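Side-chain contacts in tryptophan decarboxylase 1 (Oryza sativa subsp. japonica, PDB 6KHO), which catalyses the pyridoxal 5'-phosphate-dependent decarboxylation of L-tryptophan to tryptamine and of 5-hydroxy-L-tryptophan to serotonin, and works as a homodimer: residues Val181-Ala186 against Phe218-Leu223; Ala283-Ala288 against Glu319-Ile324; Ala457-Met462 against Val473-Val478; Gly126-Ala131 against His363-Gly368. All coordinates share one frame; numbering follows the deposited sequence.

Interaction 1: residues Val181-Ala186 against Phe218-Leu223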
loop_
_atom_site.group_PDB
_atom_site.type_symbol
_atom_site.label_atom_id
_atom_site.label_comp_id
_atom_site.label_asym_id
_atom_site.label_seq_id
_atom_site.Cartn_x
_atom_site.Cartn_y
_atom_site.Cartn_z
ATOM N N VAL A 181 2.700 -12.158 -3.605
ATOM C CA VAL A 181 1.964 -13.109 -2.778
ATOM C C VAL A 181 1.687 -14.394 -3.560
ATOM O O VAL A 181 1.691 -15.486 -2.981
ATOM C CB VAL A 181 0.679 -12.472 -2.203
ATOM C CG1 VAL A 181 1.011 -11.239 -1.338
ATOM C CG2 VAL A 181 -0.337 -12.110 -3.295
ATOM N N THR A 182 1.458 -14.309 -4.873
ATOM C CA THR A 182 1.258 -15.546 -5.626
ATOM C C THR A 182 2.569 -16.297 -5.828
ATOM O O THR A 182 2.569 -17.533 -5.862
ATOM C CB THR A 182 0.589 -15.286 -6.981
ATOM O OG1 THR A 182 1.360 -14.354 -7.761
ATOM C CG2 THR A 182 -0.834 -14.763 -6.782
ATOM N N LEU A 183 3.687 -15.578 -5.980
ATOM C CA LEU A 183 4.988 -16.243 -6.011
ATOM C C LEU A 183 5.258 -16.977 -4.707
ATOM O O LEU A 183 5.836 -18.071 -4.712
ATOM C CB LEU A 183 6.109 -15.238 -6.272
ATOM C CG LEU A 183 6.349 -14.821 -7.712
ATOM C CD1 LEU A 183 7.064 -13.469 -7.730
ATOM C CD2 LEU A 183 7.186 -15.897 -8.403
ATOM N N VAL A 184 4.868 -16.383 -3.579
ATOM C CA VAL A 184 5.108 -17.027 -2.295
ATOM C C VAL A 184 4.254 -18.283 -2.170
ATOM O O VAL A 184 4.732 -19.327 -1.716
ATOM C CB VAL A 184 4.857 -16.042 -1.143
ATOM C CG1 VAL A 184 4.681 -16.798 0.174
ATOM C CG2 VAL A 184 6.036 -15.071 -1.036
ATOM N N ALA A 185 2.999 -18.220 -2.611
ATOM C CA ALA A 185 2.157 -19.415 -2.570
ATOM C C ALA A 185 2.725 -20.520 -3.462
ATOM O O ALA A 185 2.803 -21.686 -3.055
ATOM C CB ALA A 185 0.727 -19.058 -2.972
ATOM N N ALA A 186 3.147 -20.168 -4.679
ATOM C CA ALA A 186 3.717 -21.170 -5.580
ATOM C C ALA A 186 5.011 -21.735 -5.014
ATOM O O ALA A 186 5.237 -22.952 -5.051
ATOM C CB ALA A 186 3.954 -20.569 -6.966
ATOM N N PHE A 218 10.504 -9.558 -11.876
ATOM C CA PHE A 218 11.793 -10.127 -11.518
ATOM C C PHE A 218 12.227 -9.673 -10.138
ATOM O O PHE A 218 12.845 -10.447 -9.396
ATOM C CB PHE A 218 12.816 -9.769 -12.598
ATOM C CG PHE A 218 12.384 -10.198 -13.979
ATOM C CD1 PHE A 218 12.460 -11.528 -14.355
ATOM C CD2 PHE A 218 11.849 -9.287 -14.872
ATOM C CE1 PHE A 218 12.037 -11.946 -15.617
ATOM C CE2 PHE A 218 11.430 -9.694 -16.131
ATOM C CZ PHE A 218 11.527 -11.024 -16.502
ATOM N N LYS A 219 11.870 -8.445 -9.758
ATOM C CA LYS A 219 12.181 -7.973 -8.415
ATOM C C LYS A 219 11.389 -8.738 -7.357
ATOM O O LYS A 219 11.934 -9.092 -6.306
ATOM C CB LYS A 219 11.912 -6.470 -8.321
ATOM C CG LYS A 219 12.059 -5.900 -6.923
ATOM C CD LYS A 219 11.900 -4.380 -6.919
ATOM C CE LYS A 219 11.589 -3.876 -5.521
ATOM N NZ LYS A 219 11.118 -2.473 -5.552
ATOM N N ALA A 220 10.103 -9.001 -7.616
ATOM C CA ALA A 220 9.300 -9.794 -6.687
ATOM C C ALA A 220 9.876 -11.201 -6.518
ATOM O O ALA A 220 9.886 -11.753 -5.407
ATOM C CB ALA A 220 7.851 -9.849 -7.179
ATOM N N CYS A 221 10.360 -11.794 -7.609
ATOM C CA CYS A 221 11.047 -13.083 -7.522
ATOM C C CYS A 221 12.211 -13.019 -6.540
ATOM O O CYS A 221 12.326 -13.857 -5.635
ATOM C CB CYS A 221 11.533 -13.507 -8.907
ATOM S SG CYS A 221 10.213 -13.929 -10.032
ATOM N N ARG A 222 13.063 -11.998 -6.678
ATOM C CA ARG A 222 14.192 -11.842 -5.764
ATOM C C ARG A 222 13.723 -11.616 -4.331
ATOM O O ARG A 222 14.308 -12.167 -3.388
ATOM C CB ARG A 222 15.096 -10.703 -6.246
ATOM C CG ARG A 222 15.664 -10.969 -7.668
ATOM C CD ARG A 222 16.696 -9.929 -8.156
ATOM N NE ARG A 222 16.432 -8.579 -7.655
ATOM C CZ ARG A 222 15.973 -7.562 -8.386
ATOM N NH1 ARG A 222 15.719 -7.723 -9.681
ATOM N NH2 ARG A 222 15.768 -6.376 -7.817
ATOM N N LEU A 223 12.660 -10.823 -4.146
ATOM C CA LEU A 223 12.112 -10.610 -2.808
ATOM C C LEU A 223 11.736 -11.932 -2.148
ATOM O O LEU A 223 12.049 -12.172 -0.973
ATOM C CB LEU A 223 10.885 -9.700 -2.883
ATOM C CG LEU A 223 11.082 -8.187 -3.073
ATOM C CD1 LEU A 223 9.732 -7.480 -3.130
ATOM C CD2 LEU A 223 11.939 -7.592 -1.964
#
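Leu183 reaches from helix 175-194 to helix 215-223 and sets the two prongs of its isobutyl group against Ala220 and Cys221, a small example of a branched side chain filling the space between two helices. CD1 carries most of the contact: it meets the methyl CB of Ala220 at 3.7 Å and lies equally near the backbone N of Cys221, so it touches main chain as well as side chain. Cys221 SG is 3.9 Å from Leu183 CD1, and CD2 adds a second touch on the sulfur, Leu183 CD2 to Cys221 SG being 4.0 Å, so that the sulfur spans the fork. The alanine methyl points toward the leucine, whereas the cysteine CB leaves its helix at an angle to it. SG nevertheless comes alongside the leucine because it stands beside its own backbone N, anti to the carbonyl carbon (chi1 -69°).

Other elements close round the pair. Leu183 also packs on Tyr265 of strand 262-269, and Cys221 on Ile231 of strand 231-234, outermost in the mixed sheet of this chain, so both helices rest on the large sheet of the PLP-binding domain. At the subunit boundary Val184 meets Leu223 of the second subunit, while Lys219 NZ donates to the carbonyl of its Gln377.

Ala220 lies about 5 Å, side chain to side chain, from Ser176, which binds the cofactor, and about 8 Å from PLP itself. The join is buried and depends on dispersion forces and matched shape, with each helix satisfying its own backbone through bonds such as Leu223 N to Lys219 O.

Interaction 2: residues Ala283-Ala288 against Glu319-Ile324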
loop_
_atom_site.group_PDB
_atom_site.type_symbol
_atom_site.label_atom_id
_atom_site.label_comp_id
_atom_site.label_asym_id
_atom_site.label_seq_id
_atom_site.Cartn_x
_atom_site.Cartn_y
_atom_site.Cartn_z
ATOM N N ALA A 283 -2.370 -21.129 -24.222
ATOM C CA ALA A 283 -1.225 -21.941 -24.620
ATOM C C ALA A 283 -0.146 -21.965 -23.541
ATOM O O ALA A 283 0.526 -22.988 -23.362
ATOM C CB ALA A 283 -0.649 -21.427 -25.940
ATOM N N VAL A 284 0.022 -20.863 -22.803
ATOM C CA VAL A 284 1.003 -20.827 -21.718
ATOM C C VAL A 284 0.571 -21.739 -20.575
ATOM O O VAL A 284 1.387 -22.468 -20.000
ATOM C CB VAL A 284 1.206 -19.377 -21.233
ATOM C CG1 VAL A 284 1.979 -19.340 -19.914
ATOM C CG2 VAL A 284 1.939 -18.577 -22.287
ATOM N N ALA A 285 -0.708 -21.674 -20.197
ATOM C CA ALA A 285 -1.194 -22.496 -19.099
ATOM C C ALA A 285 -1.030 -23.979 -19.417
ATOM O O ALA A 285 -0.697 -24.779 -18.540
ATOM C CB ALA A 285 -2.658 -22.174 -18.820
ATOM N N ASP A 286 -1.275 -24.359 -20.670
ATOM C CA ASP A 286 -1.131 -25.756 -21.064
ATOM C C ASP A 286 0.315 -26.211 -20.941
ATOM O O ASP A 286 0.589 -27.311 -20.446
ATOM C CB ASP A 286 -1.646 -25.938 -22.490
ATOM C CG ASP A 286 -3.140 -25.728 -22.591
ATOM O OD1 ASP A 286 -3.800 -25.641 -21.529
ATOM O OD2 ASP A 286 -3.657 -25.628 -23.727
ATOM N N VAL A 287 1.259 -25.364 -21.358
ATOM C CA VAL A 287 2.670 -25.702 -21.215
ATOM C C VAL A 287 3.030 -25.852 -19.743
ATOM O O VAL A 287 3.663 -26.836 -19.335
ATOM C CB VAL A 287 3.544 -24.653 -21.923
ATOM C CG1 VAL A 287 4.977 -24.918 -21.652
ATOM C CG2 VAL A 287 3.309 -24.704 -23.427
ATOM N N ALA A 288 2.591 -24.903 -18.910
ATOM C CA ALA A 288 2.970 -24.944 -17.506
ATOM C C ALA A 288 2.329 -26.119 -16.785
ATOM O O ALA A 288 2.874 -26.608 -15.788
ATOM C CB ALA A 288 2.583 -23.625 -16.823
ATOM N N GLU A 319 -9.443 -19.353 -17.678
ATOM C CA GLU A 319 -10.054 -20.402 -16.875
ATOM C C GLU A 319 -9.076 -21.512 -16.500
ATOM O O GLU A 319 -9.411 -22.345 -15.653
ATOM C CB GLU A 319 -11.261 -20.997 -17.617
ATOM C CG GLU A 319 -10.905 -21.820 -18.852
ATOM C CD GLU A 319 -10.761 -20.967 -20.109
ATOM O OE1 GLU A 319 -10.711 -19.715 -20.006
ATOM O OE2 GLU A 319 -10.687 -21.559 -21.210
ATOM N N ARG A 320 -7.883 -21.542 -17.093
ATOM C CA ARG A 320 -6.889 -22.557 -16.777
ATOM C C ARG A 320 -5.685 -22.022 -16.008
ATOM O O ARG A 320 -4.762 -22.796 -15.745
ATOM C CB ARG A 320 -6.414 -23.242 -18.065
ATOM C CG ARG A 320 -7.546 -23.876 -18.863
ATOM C CD ARG A 320 -7.053 -25.018 -19.765
ATOM N NE ARG A 320 -6.283 -24.532 -20.908
ATOM C CZ ARG A 320 -6.794 -23.847 -21.929
ATOM N NH1 ARG A 320 -8.087 -23.550 -21.969
ATOM N NH2 ARG A 320 -6.004 -23.467 -22.926
ATOM N N VAL A 321 -5.662 -20.745 -15.629
ATOM C CA VAL A 321 -4.537 -20.193 -14.888
ATOM C C VAL A 321 -4.882 -20.171 -13.404
ATOM O O VAL A 321 -6.015 -20.409 -13.002
ATOM C CB VAL A 321 -4.129 -18.787 -15.392
ATOM C CG1 VAL A 321 -3.853 -18.814 -16.878
ATOM C CG2 VAL A 321 -5.195 -17.765 -15.048
ATOM N N ASP A 322 -3.882 -19.905 -12.570
ATOM C CA ASP A 322 -4.105 -19.902 -11.132
ATOM C C ASP A 322 -4.515 -18.538 -10.588
ATOM O O ASP A 322 -5.209 -18.470 -9.562
ATOM C CB ASP A 322 -2.844 -20.374 -10.425
ATOM C CG ASP A 322 -2.559 -21.832 -10.716
ATOM O OD1 ASP A 322 -3.246 -22.680 -10.123
ATOM O OD2 ASP A 322 -1.695 -22.114 -11.557
ATOM N N SER A 323 -4.102 -17.462 -11.246
ATOM C CA SER A 323 -4.335 -16.128 -10.707
ATOM C C SER A 323 -4.210 -15.111 -11.831
ATOM O O SER A 323 -3.547 -15.354 -12.841
ATOM C CB SER A 323 -3.356 -15.816 -9.579
ATOM O OG SER A 323 -2.023 -15.933 -10.030
ATOM N N ILE A 324 -4.862 -13.966 -11.639
ATOM C CA ILE A 324 -4.841 -12.884 -12.618
ATOM C C ILE A 324 -5.014 -11.579 -11.852
ATOM O O ILE A 324 -5.782 -11.512 -10.889
ATOM C CB ILE A 324 -5.934 -13.059 -13.701
ATOM C CG1 ILE A 324 -5.968 -11.851 -14.652
ATOM C CG2 ILE A 324 -7.297 -13.244 -13.079
ATOM C CD1 ILE A 324 -6.707 -12.112 -15.974
#
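The carboxylate of Asp286 meets the guanidinium of Arg320 at the edge, near the guanidinium plane, the two flat groups being turned 28° from one another. The firm link is from Arg320 NE to Asp286 OD1, 2.8 Å long with an N-H...acceptor angle of 153°. OD1 receives it on its syn lone pair, the side of the other oxygen, and stands 16° out of the guanidinium plane. Arg320 NH2 adds weak bonds to both oxygens, 3.3 Å to Asp286 OD2 and longer still to OD1, so the fork is lopsided: NE bears the load and NH2 trails. At another part of the guanidinium, Arg320 NH1 makes a salt bridge of 3.4 Å with Glu319 OE2, giving one cation two carboxylates. A bend in the arginine chain at chi3 turns NE toward the helix that carries Asp286.

Beneath the charges lies an apolar footing. Ala285 CB points at the other segment and packs 4.0 Å from Arg320 CB, close to the Arg320 carbonyl, with Val321 CG1 at 4.1 Å from the same methyl. Val321 also leans on Val295 and Val297 of strand 294-298, and Ala288 on Val295. The contact thus ties helix 281-289 to the turn leading into strand 323-326, the neighbour of strand 294-298 in the large mixed sheet, away from the cofactor site.

The chemistry is two-layered. Exposed charges bridge the solvent side, over buried methyl groups, and the shared cation would probably favour the ionised form of both carboxylates, although solvent at this exposed edge is likely to weaken the effect.

Interaction 3: residues Ala457-Met462 against Val473-Val478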
loop_
_atom_site.group_PDB
_atom_site.type_symbol
_atom_site.label_atom_id
_atom_site.label_comp_id
_atom_site.label_asym_id
_atom_site.label_seq_id
_atom_site.Cartn_x
_atom_site.Cartn_y
_atom_site.Cartn_z
ATOM N N ALA A 457 17.733 10.687 -34.187
ATOM C CA ALA A 457 16.674 11.602 -34.604
ATOM C C ALA A 457 15.455 11.473 -33.700
ATOM O O ALA A 457 14.821 12.475 -33.338
ATOM C CB ALA A 457 16.289 11.333 -36.058
ATOM N N ASN A 458 15.110 10.242 -33.324
ATOM C CA ASN A 458 13.953 10.036 -32.463
ATOM C C ASN A 458 14.215 10.555 -31.057
ATOM O O ASN A 458 13.324 11.136 -30.430
ATOM C CB ASN A 458 13.575 8.558 -32.449
ATOM C CG ASN A 458 12.921 8.128 -33.735
ATOM O OD1 ASN A 458 11.808 8.543 -34.041
ATOM N ND2 ASN A 458 13.612 7.293 -34.504
ATOM N N ARG A 459 15.430 10.363 -30.544
ATOM C CA ARG A 459 15.751 10.907 -29.233
ATOM C C ARG A 459 15.697 12.430 -29.244
ATOM O O ARG A 459 15.238 13.049 -28.279
ATOM C CB ARG A 459 17.121 10.427 -28.770
ATOM C CG ARG A 459 17.575 11.107 -27.504
ATOM C CD ARG A 459 18.886 10.557 -26.985
ATOM N NE ARG A 459 18.705 9.441 -26.054
ATOM C CZ ARG A 459 18.208 9.561 -24.822
ATOM N NH1 ARG A 459 17.818 10.749 -24.368
ATOM N NH2 ARG A 459 18.094 8.492 -24.044
ATOM N N GLU A 460 16.156 13.046 -30.336
ATOM C CA GLU A 460 16.065 14.494 -30.479
ATOM C C GLU A 460 14.611 14.941 -30.531
ATOM O O GLU A 460 14.215 15.885 -29.835
ATOM C CB GLU A 460 16.817 14.937 -31.740
ATOM C CG GLU A 460 16.831 16.437 -31.990
ATOM C CD GLU A 460 17.893 17.160 -31.183
ATOM O OE1 GLU A 460 17.825 18.406 -31.077
ATOM O OE2 GLU A 460 18.796 16.484 -30.648
ATOM N N LEU A 461 13.803 14.273 -31.359
ATOM C CA LEU A 461 12.378 14.573 -31.438
ATOM C C LEU A 461 11.732 14.557 -30.054
ATOM O O LEU A 461 11.062 15.518 -29.651
ATOM C CB LEU A 461 11.692 13.569 -32.365
ATOM C CG LEU A 461 10.191 13.752 -32.566
ATOM C CD1 LEU A 461 9.889 15.192 -32.958
ATOM C CD2 LEU A 461 9.651 12.771 -33.603
ATOM N N MET A 462 11.955 13.476 -29.303
ATOM C CA MET A 462 11.346 13.321 -27.986
ATOM C C MET A 462 11.743 14.454 -27.045
ATOM O O MET A 462 10.893 15.043 -26.367
ATOM C CB MET A 462 11.749 11.965 -27.396
ATOM C CG MET A 462 11.355 11.760 -25.936
ATOM S SD MET A 462 12.048 10.243 -25.232
ATOM C CE MET A 462 13.669 10.781 -24.671
ATOM N N VAL A 473 6.430 12.896 -23.780
ATOM C CA VAL A 473 6.610 11.657 -24.517
ATOM C C VAL A 473 7.827 10.959 -23.933
ATOM O O VAL A 473 8.836 11.606 -23.629
ATOM C CB VAL A 473 6.790 11.927 -26.025
ATOM C CG1 VAL A 473 7.096 10.649 -26.776
ATOM C CG2 VAL A 473 5.547 12.582 -26.583
ATOM N N ALA A 474 7.723 9.651 -23.733
ATOM C CA ALA A 474 8.872 8.875 -23.303
ATOM C C ALA A 474 9.047 7.701 -24.255
ATOM O O ALA A 474 8.180 7.405 -25.084
ATOM C CB ALA A 474 8.735 8.415 -21.848
ATOM N N HIS A 475 10.189 7.039 -24.157
ATOM C CA HIS A 475 10.594 6.123 -25.207
ATOM C C HIS A 475 10.696 4.704 -24.676
ATOM O O HIS A 475 10.576 4.441 -23.476
ATOM C CB HIS A 475 11.940 6.541 -25.819
ATOM C CG HIS A 475 13.121 6.157 -24.984
ATOM N ND1 HIS A 475 13.541 6.901 -23.904
ATOM C CD2 HIS A 475 13.962 5.096 -25.061
ATOM C CE1 HIS A 475 14.592 6.320 -23.352
ATOM N NE2 HIS A 475 14.870 5.224 -24.038
ATOM N N THR A 476 10.953 3.792 -25.607
ATOM C CA THR A 476 11.215 2.401 -25.291
ATOM C C THR A 476 12.120 1.848 -26.386
ATOM O O THR A 476 12.427 2.534 -27.365
ATOM C CB THR A 476 9.906 1.610 -25.160
ATOM O OG1 THR A 476 10.169 0.324 -24.591
ATOM C CG2 THR A 476 9.236 1.452 -26.506
ATOM N N VAL A 477 12.545 0.600 -26.211
ATOM C CA VAL A 477 13.420 -0.090 -27.157
ATOM C C VAL A 477 12.695 -1.339 -27.642
ATOM O O VAL A 477 12.387 -2.228 -26.837
ATOM C CB VAL A 477 14.771 -0.463 -26.527
ATOM C CG1 VAL A 477 15.591 -1.300 -27.507
ATOM C CG2 VAL A 477 15.540 0.785 -26.097
ATOM N N VAL A 478 12.429 -1.408 -28.947
ATOM C CA VAL A 478 11.686 -2.505 -29.562
ATOM C C VAL A 478 12.558 -3.108 -30.657
ATOM O O VAL A 478 12.769 -2.480 -31.704
ATOM C CB VAL A 478 10.346 -2.040 -30.144
ATOM C CG1 VAL A 478 9.630 -3.206 -30.794
ATOM C CG2 VAL A 478 9.484 -1.380 -29.061
#
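Met462 meets the strand with the middle and end of its side chain. Its CG lies 3.4 Å from the carbonyl O of Val473, and its SD packs 3.7 Å from His475 CB. The sulfur also makes an oblique sulfur-aromatic approach to the imidazole, 4.8 Å from the ring centroid, while CE lies 4.0 Å from His475 ND1.

What aims the thioether is an extended start, CG anti to the backbone N (chi1 171°), followed by a bend at chi3 that turns CE toward the ring. An alanine here would remove CG, SD and CE and is likely to leave a gap beside Val473, with His475 losing its sulfur neighbour. Arg459 NH2 makes a looser approach to His475 CE1 at 4.2 Å, its guanidinium being held by a salt bridge from NH1 to Glu463. On its own sheet, His475 stacks with Phe482.

The 457-462 part of helix 451-468 runs nearly antiparallel to strand 474-478, at 157°, the two axes coming within 9.3 Å. Within this chain the strand is an outermost member of the four-stranded antiparallel sheet; Met462 reaches the adjoining strand 481-487 at Leu484, and Leu461 touches helix 495-513.

Interaction 4: residues Gly126-Ala131 against His363-Gly368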
loop_
_atom_site.group_PDB
_atom_site.type_symbol
_atom_site.label_atom_id
_atom_site.label_comp_id
_atom_site.label_asym_id
_atom_site.label_seq_id
_atom_site.Cartn_x
_atom_site.Cartn_y
_atom_site.Cartn_z
ATOM N N GLY A 126 -9.231 -2.254 7.991
ATOM C CA GLY A 126 -9.992 -3.476 7.798
ATOM C C GLY A 126 -9.220 -4.781 7.780
ATOM O O GLY A 126 -9.440 -5.596 6.885
ATOM N N PHE A 127 -8.347 -5.010 8.769
ATOM C CA PHE A 127 -7.559 -6.241 8.786
ATOM C C PHE A 127 -8.450 -7.475 8.939
ATOM O O PHE A 127 -8.153 -8.534 8.378
ATOM C CB PHE A 127 -6.501 -6.205 9.894
ATOM C CG PHE A 127 -6.861 -5.392 11.123
ATOM C CD1 PHE A 127 -7.811 -5.834 12.034
ATOM C CD2 PHE A 127 -6.162 -4.231 11.418
ATOM C CE1 PHE A 127 -8.098 -5.088 13.189
ATOM C CE2 PHE A 127 -6.437 -3.482 12.560
ATOM C CZ PHE A 127 -7.405 -3.905 13.450
ATOM N N THR A 128 -9.536 -7.361 9.704
ATOM C CA THR A 128 -10.529 -8.417 9.828
ATOM C C THR A 128 -11.894 -7.877 9.424
ATOM O O THR A 128 -12.136 -6.656 9.426
ATOM C CB THR A 128 -10.618 -8.979 11.262
ATOM O OG1 THR A 128 -11.001 -7.938 12.168
ATOM C CG2 THR A 128 -9.278 -9.607 11.717
ATOM N N TRP A 129 -12.779 -8.817 9.072
ATOM C CA TRP A 129 -14.187 -8.493 8.838
ATOM C C TRP A 129 -14.781 -7.744 10.030
ATOM O O TRP A 129 -15.411 -6.698 9.867
ATOM C CB TRP A 129 -14.962 -9.788 8.544
ATOM C CG TRP A 129 -16.461 -9.595 8.370
ATOM C CD1 TRP A 129 -17.127 -9.370 7.201
ATOM C CD2 TRP A 129 -17.460 -9.602 9.403
ATOM N NE1 TRP A 129 -18.483 -9.215 7.444
ATOM C CE2 TRP A 129 -18.709 -9.374 8.783
ATOM C CE3 TRP A 129 -17.419 -9.810 10.786
ATOM C CZ2 TRP A 129 -19.913 -9.323 9.503
ATOM C CZ3 TRP A 129 -18.623 -9.739 11.511
ATOM C CH2 TRP A 129 -19.846 -9.497 10.861
ATOM N N GLN A 130 -14.545 -8.242 11.245
ATOM C CA GLN A 130 -15.132 -7.625 12.427
ATOM C C GLN A 130 -14.625 -6.203 12.636
ATOM O O GLN A 130 -15.384 -5.339 13.113
ATOM C CB GLN A 130 -14.836 -8.471 13.668
ATOM C CG GLN A 130 -15.509 -7.941 14.933
ATOM C CD GLN A 130 -17.014 -7.854 14.789
ATOM O OE1 GLN A 130 -17.568 -6.818 14.379
ATOM N NE2 GLN A 130 -17.691 -8.941 15.128
ATOM N N ALA A 131 -13.353 -5.948 12.280
ATOM C CA ALA A 131 -12.739 -4.621 12.358
ATOM C C ALA A 131 -13.506 -3.556 11.603
ATOM O O ALA A 131 -13.303 -2.368 11.886
ATOM C CB ALA A 131 -11.322 -4.631 11.781
ATOM N N HIS A 363 -15.299 -13.899 17.043
ATOM C CA HIS A 363 -16.205 -15.002 16.742
ATOM C C HIS A 363 -16.395 -15.186 15.236
ATOM O O HIS A 363 -16.415 -16.316 14.752
ATOM C CB HIS A 363 -17.547 -14.784 17.451
ATOM C CG HIS A 363 -17.428 -14.734 18.948
ATOM N ND1 HIS A 363 -16.587 -15.571 19.658
ATOM C CD2 HIS A 363 -18.029 -13.939 19.869
ATOM C CE1 HIS A 363 -16.681 -15.294 20.948
ATOM N NE2 HIS A 363 -17.548 -14.307 21.103
ATOM N N ALA A 364 -16.535 -14.092 14.480
ATOM C CA ALA A 364 -16.750 -14.212 13.037
ATOM C C ALA A 364 -15.563 -14.877 12.345
ATOM O O ALA A 364 -15.739 -15.775 11.508
ATOM C CB ALA A 364 -17.022 -12.832 12.431
ATOM N N SER A 365 -14.346 -14.434 12.663
ATOM C CA SER A 365 -13.156 -15.076 12.116
ATOM C C SER A 365 -13.101 -16.560 12.479
ATOM O O SER A 365 -12.745 -17.400 11.643
ATOM C CB SER A 365 -11.895 -14.367 12.623
ATOM O OG SER A 365 -11.659 -13.141 11.945
ATOM N N ASP A 366 -13.413 -16.895 13.736
ATOM C CA ASP A 366 -13.366 -18.288 14.185
ATOM C C ASP A 366 -14.360 -19.162 13.433
ATOM O O ASP A 366 -14.140 -20.369 13.280
ATOM C CB ASP A 366 -13.676 -18.378 15.686
ATOM C CG ASP A 366 -12.527 -17.915 16.568
ATOM O OD1 ASP A 366 -11.391 -17.779 16.062
ATOM O OD2 ASP A 366 -12.776 -17.683 17.777
ATOM N N SER A 367 -15.479 -18.583 13.007
ATOM C CA SER A 367 -16.554 -19.352 12.391
ATOM C C SER A 367 -16.192 -19.869 11.006
ATOM O O SER A 367 -16.885 -20.753 10.493
ATOM C CB SER A 367 -17.813 -18.490 12.293
ATOM O OG SER A 367 -17.720 -17.624 11.168
ATOM N N GLY A 368 -15.142 -19.343 10.386
ATOM C CA GLY A 368 -14.834 -19.706 9.020
ATOM C C GLY A 368 -15.731 -19.075 7.975
ATOM O O GLY A 368 -15.547 -19.344 6.790
HETATM O O HOH W 1 -13.707 -11.028 11.439
HETATM O O HOH W 2 -17.190 -11.501 15.733
#
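Trp129 and Ala364 bring together a loop closed by an ST motif and the short helix 363-366, far along the chain. The motif is made within the loop: Thr128 OG1 accepts from the backbone N of Ala131 at 3.1 Å, which fixes the hydroxyl and leaves the methyl CG2 to face the helix.

Apolar contact comes first. Ala364 CB approaches the benzene part of the indole obliquely, 3.5 Å from Trp129 CE3 and nearly as close to CZ3. The ring gets there because its CG is anti to the backbone N (chi1 176°), which carries the indole outward from the loop. A looser touch, 4.3 Å, joins Thr128 CG2 to Ser365 OG.

Direct polar partners lie beyond the pair. Asp372 grips both sides, one carboxylate oxygen accepting from Trp129 N and the other bonded to Ser365 OG, while the indole NE1 donates to Glu137. Across the dimer interface Gln130 O receives a hydrogen bond from Thr93 of the second subunit, and the ring of Phe127 meets Phe103 of that subunit edge-to-face. Thr128 lies about 8 Å, side chain to side chain, from Tyr359, the proton donor of the active site.

Water supplies the remaining bridges. One water accepts from Gln130 N at 2.9 Å and donates to Ser365 OG at 3.0 Å, lying in the indole plane at its edge. A second accepts twice, from Gln130 NE2 at 2.7 Å and from Ala364 N at 3.0 Å.

Overall arrangement
Interactions 1 and 2 lie at the large mixed sheet, interaction 3 at the separate four-stranded antiparallel sheet, and interaction 4 in a loop at the dimer interface. Interactions 1 and 2, with centres 17 Å apart, touch where Thr182 CG2 packs 3.7 Å from Ser323 OG. Along the chain, interaction 4 spans both, its segments preceding and following them; interaction 3 comes last. Interactions 3 and 4 lie on opposite sides of the chain's centre, about 52 Å apart between centres. Interaction 1 also meets the second subunit, so the helix packing near the cofactor and the loop near the proton donor both adjoin the dimer interface.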